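Local coordinates for NIF3-related protein (Bacillus cereus, PDB 2GX8) that is of unknown function but belongs to the NIF3 family, carries a two-zinc site and has an additional, probably regulatory domain, at residues Lys62-Leu68 against Leu84-Val88; Met161-Phe167 against Ala254-Leu260; Gly184-Ile188 against Glu229-Pro233; Val307-Leu313 against Gly328-Thr334. One frame throughout, in Å; residues are numbered along the deposited sequence.

Overall arrangement
The four contacts illustrate how one chain holds strands and loops in place with a shared backbone chemistry while side chains answer to location. Contacts 1 and 4 each join neighbouring parallel strands across a beta-alpha-beta unit, and no other subunit touches either. Contacts 2, 3 and 4 are buried, contact 1 only partly so. Contacts 2 and 3 share a sheet, their centres about 10 Å apart, because strands 150-168 and 221-233 are neighbours; both meet the third subunit. Contact 2 is an antiparallel ladder, whereas contact 3 docks a loop by a single direct hydrogen bond and one water. Side chains bind backbone in opposite senses: Asn-87 in contact 1 donates to a carbonyl, Asp-330 in contact 4 accepts from two amides.

Contact 1 (Lys62-Leu68 against Leu84-Val88); sequences KPVRHVL and LGANV
A beta-alpha-beta unit runs from strand 66-70 through helix 75-84 to strand 88-91, and Leu-68 and Val-88 stand where its two parallel strands begin to pair: Leu-68 N donates to Val-88 O over 3.0 Å. Just before this point the chain leaving the helix passes over His-66. Leu-84 O lies 3.6 Å above the plane of the His-66 imidazole, over its centre, while the ring also meets that of His-385. Gly-85, with positive phi, turns the chain out of the helix, and His-66 O then receives a CH contact from Ala-86 CA at 3.2 Å and a weak bond from Asn-87 N. The Asn-87 carboxamide reaches across to the 62-64 backbone. Its CG sits between the backbone N and the carbonyl carbon (chi1 58°), which lets ND2 donate a hydrogen bond to Pro-63 O, 3.1 Å away and close to the amide plane. The other end, Asn-87 OD1, is buried against Val-64 CG1 at 3.3 Å and has no polar partner in the model. Lys-62 approaches Asn-87 from the opposite direction, curling at its last torsion. Besides bonding to Ala-59 O, its NZ reaches Asn-87 O at 3.0 Å, 41° out of the carbonyl plane.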
loop_
_atom_site.group_PDB
_atom_site.type_symbol
_atom_site.label_atom_id
_atom_site.label_comp_id
_atom_site.label_asym_id
_atom_site.label_seq_id
_atom_site.Cartn_x
_atom_site.Cartn_y
_atom_site.Cartn_z
ATOM N N LYS C 62 -40.162 -10.450 9.269
ATOM C CA LYS C 62 -41.027 -11.622 9.201
ATOM C C LYS C 62 -41.321 -12.062 10.642
ATOM O O LYS C 62 -40.509 -11.814 11.508
ATOM C CB LYS C 62 -40.289 -12.725 8.411
ATOM C CG LYS C 62 -38.965 -13.224 9.075
ATOM C CD LYS C 62 -38.041 -13.990 8.113
ATOM C CE LYS C 62 -37.003 -14.896 8.855
ATOM N NZ LYS C 62 -36.334 -14.265 10.044
ATOM N N PRO C 63 -42.496 -12.668 10.923
ATOM C CA PRO C 63 -42.815 -13.131 12.295
ATOM C C PRO C 63 -41.814 -14.149 12.854
ATOM O O PRO C 63 -41.515 -15.139 12.185
ATOM C CB PRO C 63 -44.194 -13.788 12.132
ATOM C CG PRO C 63 -44.781 -13.094 10.961
ATOM C CD PRO C 63 -43.631 -12.887 10.005
ATOM N N VAL C 64 -41.311 -13.905 14.068
ATOM C CA VAL C 64 -40.303 -14.777 14.706
ATOM C C VAL C 64 -40.816 -15.344 16.043
ATOM O O VAL C 64 -40.872 -14.622 17.037
ATOM C CB VAL C 64 -38.969 -14.013 14.939
ATOM C CG1 VAL C 64 -37.910 -14.926 15.577
ATOM C CG2 VAL C 64 -38.439 -13.416 13.646
ATOM N N ARG C 65 -41.194 -16.625 16.062
ATOM C CA ARG C 65 -41.720 -17.271 17.269
ATOM C C ARG C 65 -40.622 -17.865 18.142
ATOM O O ARG C 65 -40.832 -18.082 19.328
ATOM C CB ARG C 65 -42.671 -18.419 16.912
ATOM C CG ARG C 65 -43.842 -18.101 15.988
ATOM C CD ARG C 65 -44.523 -19.423 15.589
ATOM N NE ARG C 65 -45.507 -19.329 14.502
ATOM C CZ ARG C 65 -46.790 -19.010 14.670
ATOM N NH1 ARG C 65 -47.251 -18.714 15.882
ATOM N NH2 ARG C 65 -47.616 -18.969 13.624
ATOM N N HIS C 66 -39.477 -18.178 17.544
ATOM C CA HIS C 66 -38.360 -18.822 18.237
ATOM C C HIS C 66 -37.045 -18.347 17.683
ATOM O O HIS C 66 -36.911 -18.194 16.476
ATOM C CB HIS C 66 -38.367 -20.332 18.026
ATOM C CG HIS C 66 -39.509 -21.048 18.670
ATOM N ND1 HIS C 66 -40.749 -21.160 18.074
ATOM C CD2 HIS C 66 -39.584 -21.738 19.831
ATOM C CE1 HIS C 66 -41.547 -21.856 18.860
ATOM N NE2 HIS C 66 -40.863 -22.221 19.930
ATOM N N VAL C 67 -36.072 -18.147 18.568
ATOM C CA VAL C 67 -34.713 -17.694 18.193
ATOM C C VAL C 67 -33.667 -18.627 18.821
ATOM O O VAL C 67 -33.880 -19.126 19.931
ATOM C CB VAL C 67 -34.455 -16.245 18.696
ATOM C CG1 VAL C 67 -33.224 -15.646 18.091
ATOM C CG2 VAL C 67 -35.681 -15.337 18.366
ATOM N N LEU C 68 -32.536 -18.848 18.126
ATOM C CA LEU C 68 -31.468 -19.697 18.650
ATOM C C LEU C 68 -30.165 -18.915 18.880
ATOM O O LEU C 68 -29.687 -18.194 17.978
ATOM C CB LEU C 68 -31.183 -20.864 17.686
ATOM C CG LEU C 68 -30.214 -21.975 18.110
ATOM C CD1 LEU C 68 -30.782 -22.776 19.279
ATOM C CD2 LEU C 68 -29.912 -22.914 16.939
ATOM N N LEU C 84 -36.631 -26.801 16.111
ATOM C CA LEU C 84 -37.200 -25.903 17.115
ATOM C C LEU C 84 -38.213 -24.914 16.545
ATOM O O LEU C 84 -39.090 -24.434 17.276
ATOM C CB LEU C 84 -36.081 -25.123 17.810
ATOM C CG LEU C 84 -35.136 -25.868 18.749
ATOM C CD1 LEU C 84 -33.978 -24.979 19.071
ATOM C CD2 LEU C 84 -35.877 -26.313 20.023
ATOM N N GLY C 85 -38.102 -24.626 15.246
ATOM C CA GLY C 85 -38.970 -23.641 14.582
ATOM C C GLY C 85 -38.348 -22.248 14.689
ATOM O O GLY C 85 -39.042 -21.229 14.690
ATOM N N ALA C 86 -37.019 -22.208 14.775
ATOM C CA ALA C 86 -36.308 -20.950 14.900
ATOM C C ALA C 86 -35.955 -20.423 13.524
ATOM O O ALA C 86 -35.262 -21.084 12.740
ATOM C CB ALA C 86 -35.043 -21.131 15.742
ATOM N N ASN C 87 -36.403 -19.222 13.211
ATOM C CA ASN C 87 -36.042 -18.682 11.910
ATOM C C ASN C 87 -35.037 -17.542 11.999
ATOM O O ASN C 87 -34.927 -16.736 11.066
ATOM C CB ASN C 87 -37.295 -18.303 11.094
ATOM C CG ASN C 87 -38.166 -17.292 11.794
ATOM O OD1 ASN C 87 -38.003 -17.036 12.979
ATOM N ND2 ASN C 87 -39.112 -16.712 11.058
ATOM N N VAL C 88 -34.339 -17.471 13.138
ATOM C CA VAL C 88 -33.274 -16.499 13.381
ATOM C C VAL C 88 -32.274 -17.113 14.330
ATOM O O VAL C 88 -32.641 -17.539 15.444
ATOM C CB VAL C 88 -33.719 -15.178 14.064
ATOM C CG1 VAL C 88 -32.493 -14.305 14.354
ATOM C CG2 VAL C 88 -34.740 -14.372 13.216
#

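Contact 2 (Met161-Phe167 against Ala254-Leu260); sequences MKKVVVF and AYDVYPL
Lys-163 and Tyr-258 form a hydrogen-bonded pair in the antiparallel ladder between strands 150-168 and 255-260, part of a large mixed sheet: Lys-163 N to Tyr-258 O and Tyr-258 N to Lys-163 O are both 2.9 Å. Val-165 and Asp-256 repeat the pattern, with Asp-256 N 2.9 Å from Val-165 O. Leu-260 N extends it to Met-161 O at 3.1 Å, while Phe-167 N to Ala-254 O is weak. Between these rungs, Val-164 and Val-257 are a non-hydrogen-bonded pair. On the face bearing Val-165 and Tyr-258, Val-165 CG2 lies beside its own backbone N (chi1 175°), from where it comes within 3.5 Å of Tyr-258 CE1. The Phe-167 ring presents its edge to two oxygens, with CD1 3.3 Å from Ala-254 O and CE1 3.7 Å from Asp-256 OD2; its plane is turned 73° from that of the carboxylate. Helix 237-247 backs the opposite face, where Met-244 touches Val-164, Val-166 and Tyr-255. The Tyr-258 ring meets Tyr-258 of the third subunit edge-to-face, while Asp-256 OD2 bridges to Lys-163 NZ, and Lys-162 NZ to Asp-261, of the second. The charged side-chain tips of Lys-162 and Asp-256 thus find partners, probably charge-neutralising, in another subunit.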
loop_
_atom_site.group_PDB
_atom_site.type_symbol
_atom_site.label_atom_id
_atom_site.label_comp_id
_atom_site.label_asym_id
_atom_site.label_seq_id
_atom_site.Cartn_x
_atom_site.Cartn_y
_atom_site.Cartn_z
ATOM N N MET C 161 -17.848 11.901 25.580
ATOM C CA MET C 161 -18.867 12.549 26.418
ATOM C C MET C 161 -19.169 13.955 25.931
ATOM O O MET C 161 -18.301 14.644 25.380
ATOM C CB MET C 161 -18.446 12.610 27.896
ATOM C CG MET C 161 -18.195 11.263 28.620
ATOM S SD MET C 161 -19.614 10.213 28.998
ATOM C CE MET C 161 -19.616 9.230 27.548
ATOM N N LYS C 162 -20.413 14.363 26.140
ATOM C CA LYS C 162 -20.898 15.665 25.717
ATOM C C LYS C 162 -21.605 16.351 26.848
ATOM O O LYS C 162 -22.242 15.697 27.662
ATOM C CB LYS C 162 -21.919 15.512 24.593
ATOM C CG LYS C 162 -21.432 14.706 23.403
ATOM C CD LYS C 162 -20.116 15.289 22.947
ATOM C CE LYS C 162 -19.417 14.404 21.989
ATOM N NZ LYS C 162 -20.071 14.535 20.694
ATOM N N LYS C 163 -21.479 17.669 26.901
ATOM C CA LYS C 163 -22.220 18.452 27.853
ATOM C C LYS C 163 -23.387 19.099 27.081
ATOM O O LYS C 163 -23.198 19.818 26.096
ATOM C CB LYS C 163 -21.347 19.532 28.464
ATOM C CG LYS C 163 -21.856 20.063 29.813
ATOM C CD LYS C 163 -21.783 18.972 30.860
ATOM C CE LYS C 163 -22.194 19.519 32.225
ATOM N NZ LYS C 163 -22.417 18.511 33.282
ATOM N N VAL C 164 -24.608 18.797 27.491
ATOM C CA VAL C 164 -25.738 19.463 26.876
ATOM C C VAL C 164 -26.125 20.610 27.787
ATOM O O VAL C 164 -26.364 20.406 28.978
ATOM C CB VAL C 164 -26.949 18.552 26.748
ATOM C CG1 VAL C 164 -28.127 19.319 26.105
ATOM C CG2 VAL C 164 -26.610 17.350 25.938
ATOM N N VAL C 165 -26.182 21.815 27.228
ATOM C CA VAL C 165 -26.623 22.982 27.981
ATOM C C VAL C 165 -27.914 23.423 27.296
ATOM O O VAL C 165 -27.922 23.644 26.092
ATOM C CB VAL C 165 -25.576 24.101 27.926
ATOM C CG1 VAL C 165 -26.089 25.370 28.621
ATOM C CG2 VAL C 165 -24.271 23.624 28.552
ATOM N N VAL C 166 -29.012 23.515 28.036
ATOM C CA VAL C 166 -30.286 23.949 27.450
ATOM C C VAL C 166 -30.821 25.165 28.252
ATOM O O VAL C 166 -30.562 25.306 29.458
ATOM C CB VAL C 166 -31.274 22.758 27.330
ATOM C CG1 VAL C 166 -31.719 22.258 28.724
ATOM C CG2 VAL C 166 -32.512 23.100 26.435
ATOM N N PHE C 167 -31.519 26.071 27.579
ATOM C CA PHE C 167 -32.057 27.296 28.221
ATOM C C PHE C 167 -33.565 27.185 28.258
ATOM O O PHE C 167 -34.187 26.995 27.216
ATOM C CB PHE C 167 -31.578 28.524 27.438
ATOM C CG PHE C 167 -30.081 28.586 27.320
ATOM C CD1 PHE C 167 -29.423 27.933 26.288
ATOM C CD2 PHE C 167 -29.329 29.226 28.281
ATOM C CE1 PHE C 167 -28.018 27.956 26.191
ATOM C CE2 PHE C 167 -27.952 29.250 28.187
ATOM C CZ PHE C 167 -27.300 28.605 27.156
ATOM N N ALA C 254 -33.104 26.575 22.002
ATOM C CA ALA C 254 -31.663 26.864 22.016
ATOM C C ALA C 254 -30.933 25.997 23.018
ATOM O O ALA C 254 -31.185 26.053 24.223
ATOM C CB ALA C 254 -31.399 28.328 22.319
ATOM N N TYR C 255 -30.030 25.183 22.495
ATOM C CA TYR C 255 -29.235 24.306 23.294
ATOM C C TYR C 255 -27.903 24.172 22.588
ATOM O O TYR C 255 -27.804 24.358 21.372
ATOM C CB TYR C 255 -29.917 22.929 23.482
ATOM C CG TYR C 255 -30.066 22.111 22.208
ATOM C CD1 TYR C 255 -31.154 22.305 21.346
ATOM C CD2 TYR C 255 -29.134 21.136 21.871
ATOM C CE1 TYR C 255 -31.287 21.562 20.182
ATOM C CE2 TYR C 255 -29.261 20.390 20.698
ATOM C CZ TYR C 255 -30.335 20.613 19.863
ATOM O OH TYR C 255 -30.476 19.872 18.715
ATOM N N ASP C 256 -26.894 23.826 23.374
ATOM C CA ASP C 256 -25.537 23.681 22.910
ATOM C C ASP C 256 -25.082 22.303 23.284
ATOM O O ASP C 256 -25.527 21.762 24.274
ATOM C CB ASP C 256 -24.636 24.702 23.618
ATOM C CG ASP C 256 -25.055 26.146 23.365
ATOM O OD1 ASP C 256 -25.471 26.478 22.233
ATOM O OD2 ASP C 256 -24.962 26.973 24.293
ATOM N N VAL C 257 -24.218 21.716 22.473
ATOM C CA VAL C 257 -23.624 20.430 22.804
ATOM C C VAL C 257 -22.122 20.672 22.738
ATOM O O VAL C 257 -21.586 20.980 21.686
ATOM C CB VAL C 257 -24.052 19.311 21.826
ATOM C CG1 VAL C 257 -23.403 18.034 22.208
ATOM C CG2 VAL C 257 -25.538 19.125 21.848
ATOM N N TYR C 258 -21.455 20.570 23.873
ATOM C CA TYR C 258 -20.044 20.810 23.953
ATOM C C TYR C 258 -19.356 19.477 23.980
ATOM O O TYR C 258 -19.798 18.582 24.698
ATOM C CB TYR C 258 -19.702 21.476 25.292
ATOM C CG TYR C 258 -20.192 22.870 25.486
ATOM C CD1 TYR C 258 -21.494 23.119 25.845
ATOM C CD2 TYR C 258 -19.327 23.940 25.377
ATOM C CE1 TYR C 258 -21.943 24.414 26.035
ATOM C CE2 TYR C 258 -19.751 25.209 25.566
ATOM C CZ TYR C 258 -21.063 25.445 25.893
ATOM O OH TYR C 258 -21.484 26.711 26.084
ATOM N N PRO C 259 -18.261 19.321 23.226
ATOM C CA PRO C 259 -17.526 18.070 23.366
ATOM C C PRO C 259 -16.654 18.209 24.611
ATOM O O PRO C 259 -16.235 19.310 24.943
ATOM C CB PRO C 259 -16.680 18.016 22.100
ATOM C CG PRO C 259 -16.535 19.438 21.662
ATOM C CD PRO C 259 -17.674 20.215 22.218
ATOM N N LEU C 260 -16.438 17.132 25.340
ATOM C CA LEU C 260 -15.651 17.223 26.565
ATOM C C LEU C 260 -14.480 16.278 26.433
ATOM O O LEU C 260 -14.479 15.437 25.538
ATOM C CB LEU C 260 -16.493 16.789 27.774
ATOM C CG LEU C 260 -17.792 17.489 28.164
ATOM C CD1 LEU C 260 -18.497 16.674 29.195
ATOM C CD2 LEU C 260 -17.558 18.881 28.669
HETATM O O HOH W 1 -34.712 28.011 24.751
#

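Contact 3 (Gly184-Ile188 against Glu229-Pro233); sequences GAGHI and ETIIP
The flat groups that meet between Gly-186 and Ile-231 are peptide units rather than rings: the N-H of Gly-186 heads end-on for Ile-231 O, 2.9 Å away, with the donor nearly along the C=O axis (164°). Water 2 supplements this bond, donating to Gly-184 O at 3.1 Å, accepting from His-187 N at 3.1 Å, and reaching Ile-231 O by a weak bond. The loop is thereby held to the strand through one carbonyl. Around it the contacts are between methyl and methylene groups. Ala-185 CB meets two branches from the strand, Ile-232 CG2 at 3.6 Å and Thr-230 CG2 at 3.8 Å. With OG1 anti to the backbone N (chi1 -160°), Thr-230 gives that methyl to Ala-185 and spends its hydroxyl in a bond with Cys-194 O. Gly-186, at positive phi, passes close beside this hydroxyl. Further on, Ile-188 CG1 touches Ile-231 CG2 at 3.8 Å, the two side chains meeting roughly at a right angle. Helix 237-247 closes over Ala-185 and Ile-232 through Val-240. The arrangement is that of a helix-to-strand connection: Gly-184 ends helix 170-182 in a Schellman motif, and the following loop docks on strand 221-233 on its way to strand 191-192.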
loop_
_atom_site.group_PDB
_atom_site.type_symbol
_atom_site.label_atom_id
_atom_site.label_comp_id
_atom_site.label_asym_id
_atom_site.label_seq_id
_atom_site.Cartn_x
_atom_site.Cartn_y
_atom_site.Cartn_z
ATOM N N GLY C 184 -31.928 9.219 30.398
ATOM C CA GLY C 184 -30.565 8.732 30.631
ATOM C C GLY C 184 -29.428 9.739 30.708
ATOM O O GLY C 184 -28.260 9.351 30.800
ATOM N N ALA C 185 -29.748 11.029 30.669
ATOM C CA ALA C 185 -28.731 12.056 30.771
ATOM C C ALA C 185 -28.371 12.257 32.234
ATOM O O ALA C 185 -29.242 12.210 33.099
ATOM C CB ALA C 185 -29.232 13.331 30.179
ATOM N N GLY C 186 -27.089 12.484 32.510
ATOM C CA GLY C 186 -26.620 12.692 33.876
ATOM C C GLY C 186 -26.501 11.411 34.696
ATOM O O GLY C 186 -26.558 11.453 35.922
ATOM N N HIS C 187 -26.341 10.276 34.013
ATOM C CA HIS C 187 -26.183 8.973 34.666
ATOM C C HIS C 187 -24.716 8.535 34.613
ATOM O O HIS C 187 -24.276 7.877 33.670
ATOM C CB HIS C 187 -27.113 7.921 34.044
ATOM C CG HIS C 187 -27.111 6.598 34.758
ATOM N ND1 HIS C 187 -26.479 5.477 34.256
ATOM C CD2 HIS C 187 -27.661 6.219 35.936
ATOM C CE1 HIS C 187 -26.642 4.467 35.093
ATOM N NE2 HIS C 187 -27.358 4.891 36.120
ATOM N N ILE C 188 -23.970 8.944 35.638
ATOM C CA ILE C 188 -22.549 8.635 35.789
ATOM C C ILE C 188 -22.303 7.993 37.166
ATOM O O ILE C 188 -22.642 8.580 38.208
ATOM C CB ILE C 188 -21.670 9.924 35.628
ATOM C CG1 ILE C 188 -21.789 10.509 34.209
ATOM C CG2 ILE C 188 -20.200 9.662 36.009
ATOM C CD1 ILE C 188 -21.400 9.559 33.089
ATOM N N GLU C 229 -27.483 22.361 32.571
ATOM C CA GLU C 229 -26.458 21.563 31.924
ATOM C C GLU C 229 -26.457 20.152 32.478
ATOM O O GLU C 229 -26.810 19.924 33.649
ATOM C CB GLU C 229 -25.085 22.204 32.026
ATOM C CG GLU C 229 -24.524 22.288 33.391
ATOM C CD GLU C 229 -23.111 22.809 33.386
ATOM O OE1 GLU C 229 -22.845 23.829 32.731
ATOM O OE2 GLU C 229 -22.256 22.202 34.052
ATOM N N THR C 230 -26.088 19.205 31.625
ATOM C CA THR C 230 -26.051 17.805 32.011
ATOM C C THR C 230 -25.113 17.083 31.052
ATOM O O THR C 230 -24.958 17.489 29.886
ATOM C CB THR C 230 -27.458 17.168 32.013
ATOM O OG1 THR C 230 -27.452 15.990 32.825
ATOM C CG2 THR C 230 -27.925 16.825 30.633
ATOM N N ILE C 231 -24.463 16.045 31.556
ATOM C CA ILE C 231 -23.512 15.277 30.780
ATOM C C ILE C 231 -24.197 14.069 30.094
ATOM O O ILE C 231 -25.152 13.493 30.616
ATOM C CB ILE C 231 -22.289 14.872 31.696
ATOM C CG1 ILE C 231 -21.104 14.305 30.888
ATOM C CG2 ILE C 231 -22.723 13.938 32.836
ATOM C CD1 ILE C 231 -19.847 14.048 31.722
ATOM N N ILE C 232 -23.738 13.725 28.897
ATOM C CA ILE C 232 -24.260 12.564 28.172
ATOM C C ILE C 232 -23.192 11.817 27.396
ATOM O O ILE C 232 -22.168 12.405 27.032
ATOM C CB ILE C 232 -25.373 12.902 27.114
ATOM C CG1 ILE C 232 -24.846 13.840 26.032
ATOM C CG2 ILE C 232 -26.633 13.412 27.758
ATOM C CD1 ILE C 232 -25.767 13.941 24.838
ATOM N N PRO C 233 -23.409 10.502 27.193
ATOM C CA PRO C 233 -22.571 9.742 26.279
ATOM C C PRO C 233 -23.100 10.024 24.878
ATOM O O PRO C 233 -24.317 10.083 24.691
ATOM C CB PRO C 233 -22.819 8.275 26.680
ATOM C CG PRO C 233 -24.090 8.253 27.432
ATOM C CD PRO C 233 -24.423 9.664 27.867
HETATM O O HOH W 2 -25.240 10.034 31.078
#

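Contact 4 (Val307-Leu313 against Gly328-Thr334); sequences VRKVAVL and GADVYVT
Asp-330 OD2 is gripped by two successive backbone amides, Arg-308 N at 2.9 Å and Lys-309 N at 3.0 Å. They reach it on the anti side, from opposite faces of the carboxylate plane and each about 30° out of it, which probably restrains the carboxylate's rotation. Asp-330 N separately donates to Lys-309 O at 2.8 Å. From here the strands run parallel: Ala-311 N bonds to Val-331 O, Val-333 N to Ala-311 O, and Leu-313 N to Val-333 O. Thr-334 OG1 adds a side-chain bond to Leu-313 O, 2.9 Å long and in the carbonyl plane. Tyr-332 extends anti to its own nitrogen (chi1 180°), and this turns the ring's edge to Ala-311 and Leu-313, CD2 lying 3.6 Å from Ala-311 CB and OH 3.5 Å from Leu-313 CD1. The hydroxyl's hydrogen bond is to Gly-317 O. On the other side of the sheet Val-310 CG2 packs on Val-331 CG1 at 3.7 Å. These two strands form a beta-alpha-beta unit with helix 321-326, and the Leu-313 side chain is about 7 Å from a zinc ion. Phe-284 of helix 281-292 lies against the valine face, while strands 270-280 and 351-354 flank 306-313 and 331-335 respectively.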
loop_
_atom_site.group_PDB
_atom_site.type_symbol
_atom_site.label_atom_id
_atom_site.label_comp_id
_atom_site.label_asym_id
_atom_site.label_seq_id
_atom_site.Cartn_x
_atom_site.Cartn_y
_atom_site.Cartn_z
ATOM N N VAL C 307 -0.480 -18.387 42.058
ATOM C CA VAL C 307 -1.272 -17.461 41.274
ATOM C C VAL C 307 -2.403 -16.883 42.105
ATOM O O VAL C 307 -3.108 -17.607 42.819
ATOM C CB VAL C 307 -1.838 -18.039 39.962
ATOM C CG1 VAL C 307 -0.715 -18.548 39.040
ATOM C CG2 VAL C 307 -2.870 -19.123 40.208
ATOM N N ARG C 308 -2.570 -15.565 41.978
ATOM C CA ARG C 308 -3.600 -14.833 42.699
ATOM C C ARG C 308 -4.439 -13.969 41.741
ATOM O O ARG C 308 -5.671 -14.064 41.749
ATOM C CB ARG C 308 -2.973 -13.995 43.812
ATOM C CG ARG C 308 -3.934 -13.030 44.501
ATOM C CD ARG C 308 -4.912 -13.699 45.470
ATOM N NE ARG C 308 -5.490 -12.684 46.361
ATOM C CZ ARG C 308 -6.502 -12.897 47.196
ATOM N NH1 ARG C 308 -7.077 -14.096 47.256
ATOM N NH2 ARG C 308 -6.951 -11.906 47.959
ATOM N N LYS C 309 -3.809 -13.110 40.942
ATOM C CA LYS C 309 -4.638 -12.382 39.977
ATOM C C LYS C 309 -4.582 -13.014 38.614
ATOM O O LYS C 309 -3.519 -13.367 38.110
ATOM C CB LYS C 309 -4.438 -10.867 39.948
ATOM C CG LYS C 309 -3.268 -10.330 39.211
ATOM C CD LYS C 309 -3.179 -8.802 39.379
ATOM C CE LYS C 309 -4.356 -8.049 38.783
ATOM N NZ LYS C 309 -4.171 -6.566 38.951
ATOM N N VAL C 310 -5.772 -13.114 38.027
ATOM C CA VAL C 310 -6.019 -13.807 36.792
ATOM C C VAL C 310 -6.590 -12.899 35.709
ATOM O O VAL C 310 -7.502 -12.110 35.959
ATOM C CB VAL C 310 -7.086 -14.900 37.048
ATOM C CG1 VAL C 310 -7.447 -15.655 35.771
ATOM C CG2 VAL C 310 -6.644 -15.856 38.153
ATOM N N ALA C 311 -6.057 -13.038 34.498
ATOM C CA ALA C 311 -6.572 -12.332 33.327
ATOM C C ALA C 311 -7.302 -13.366 32.469
ATOM O O ALA C 311 -6.856 -14.494 32.347
ATOM C CB ALA C 311 -5.420 -11.680 32.535
ATOM N N VAL C 312 -8.454 -13.022 31.925
ATOM C CA VAL C 312 -9.136 -13.952 30.984
ATOM C C VAL C 312 -9.620 -13.229 29.751
ATOM O O VAL C 312 -10.061 -12.107 29.839
ATOM C CB VAL C 312 -10.289 -14.781 31.641
ATOM C CG1 VAL C 312 -11.215 -13.900 32.465
ATOM C CG2 VAL C 312 -11.055 -15.581 30.587
ATOM N N LEU C 313 -9.505 -13.857 28.596
ATOM C CA LEU C 313 -9.997 -13.255 27.383
ATOM C C LEU C 313 -10.487 -14.417 26.509
ATOM O O LEU C 313 -9.683 -15.202 25.999
ATOM C CB LEU C 313 -8.888 -12.438 26.720
ATOM C CG LEU C 313 -9.258 -11.526 25.544
ATOM C CD1 LEU C 313 -8.164 -10.524 25.357
ATOM C CD2 LEU C 313 -9.483 -12.262 24.265
ATOM N N GLY C 328 -0.318 -6.810 35.702
ATOM C CA GLY C 328 0.057 -7.645 36.842
ATOM C C GLY C 328 -0.489 -9.052 37.008
ATOM O O GLY C 328 -0.361 -9.616 38.082
ATOM N N ALA C 329 -1.061 -9.639 35.962
ATOM C CA ALA C 329 -1.595 -10.995 36.038
ATOM C C ALA C 329 -0.506 -11.963 36.397
ATOM O O ALA C 329 0.667 -11.760 36.066
ATOM C CB ALA C 329 -2.229 -11.402 34.693
ATOM N N ASP C 330 -0.905 -13.009 37.110
ATOM C CA ASP C 330 -0.024 -14.093 37.530
ATOM C C ASP C 330 -0.197 -15.209 36.515
ATOM O O ASP C 330 0.730 -16.000 36.291
ATOM C CB ASP C 330 -0.430 -14.619 38.909
ATOM C CG ASP C 330 -0.052 -13.679 40.032
ATOM O OD1 ASP C 330 1.084 -13.144 40.016
ATOM O OD2 ASP C 330 -0.880 -13.500 40.958
ATOM N N VAL C 331 -1.391 -15.254 35.917
ATOM C CA VAL C 331 -1.778 -16.262 34.955
ATOM C C VAL C 331 -2.761 -15.650 33.953
ATOM O O VAL C 331 -3.542 -14.775 34.301
ATOM C CB VAL C 331 -2.454 -17.472 35.652
ATOM C CG1 VAL C 331 -3.712 -17.050 36.309
ATOM C CG2 VAL C 331 -2.757 -18.603 34.657
ATOM N N TYR C 332 -2.741 -16.132 32.723
ATOM C CA TYR C 332 -3.631 -15.622 31.680
ATOM C C TYR C 332 -4.422 -16.771 31.043
ATOM O O TYR C 332 -3.844 -17.695 30.519
ATOM C CB TYR C 332 -2.796 -14.827 30.663
ATOM C CG TYR C 332 -3.522 -14.190 29.464
ATOM C CD1 TYR C 332 -2.888 -14.118 28.225
ATOM C CD2 TYR C 332 -4.825 -13.660 29.568
ATOM C CE1 TYR C 332 -3.512 -13.521 27.108
ATOM C CE2 TYR C 332 -5.482 -13.059 28.417
ATOM C CZ TYR C 332 -4.805 -13.009 27.207
ATOM O OH TYR C 332 -5.369 -12.435 26.056
ATOM N N VAL C 333 -5.747 -16.699 31.082
ATOM C CA VAL C 333 -6.605 -17.740 30.530
ATOM C C VAL C 333 -7.179 -17.296 29.201
ATOM O O VAL C 333 -8.068 -16.463 29.185
ATOM C CB VAL C 333 -7.812 -18.024 31.454
ATOM C CG1 VAL C 333 -8.713 -19.079 30.840
ATOM C CG2 VAL C 333 -7.348 -18.449 32.808
ATOM N N THR C 334 -6.713 -17.889 28.099
ATOM C CA THR C 334 -7.167 -17.514 26.756
ATOM C C THR C 334 -7.016 -18.682 25.774
ATOM O O THR C 334 -6.297 -19.636 26.067
ATOM C CB THR C 334 -6.362 -16.278 26.267
ATOM O OG1 THR C 334 -6.957 -15.707 25.086
ATOM C CG2 THR C 334 -4.888 -16.630 26.050
#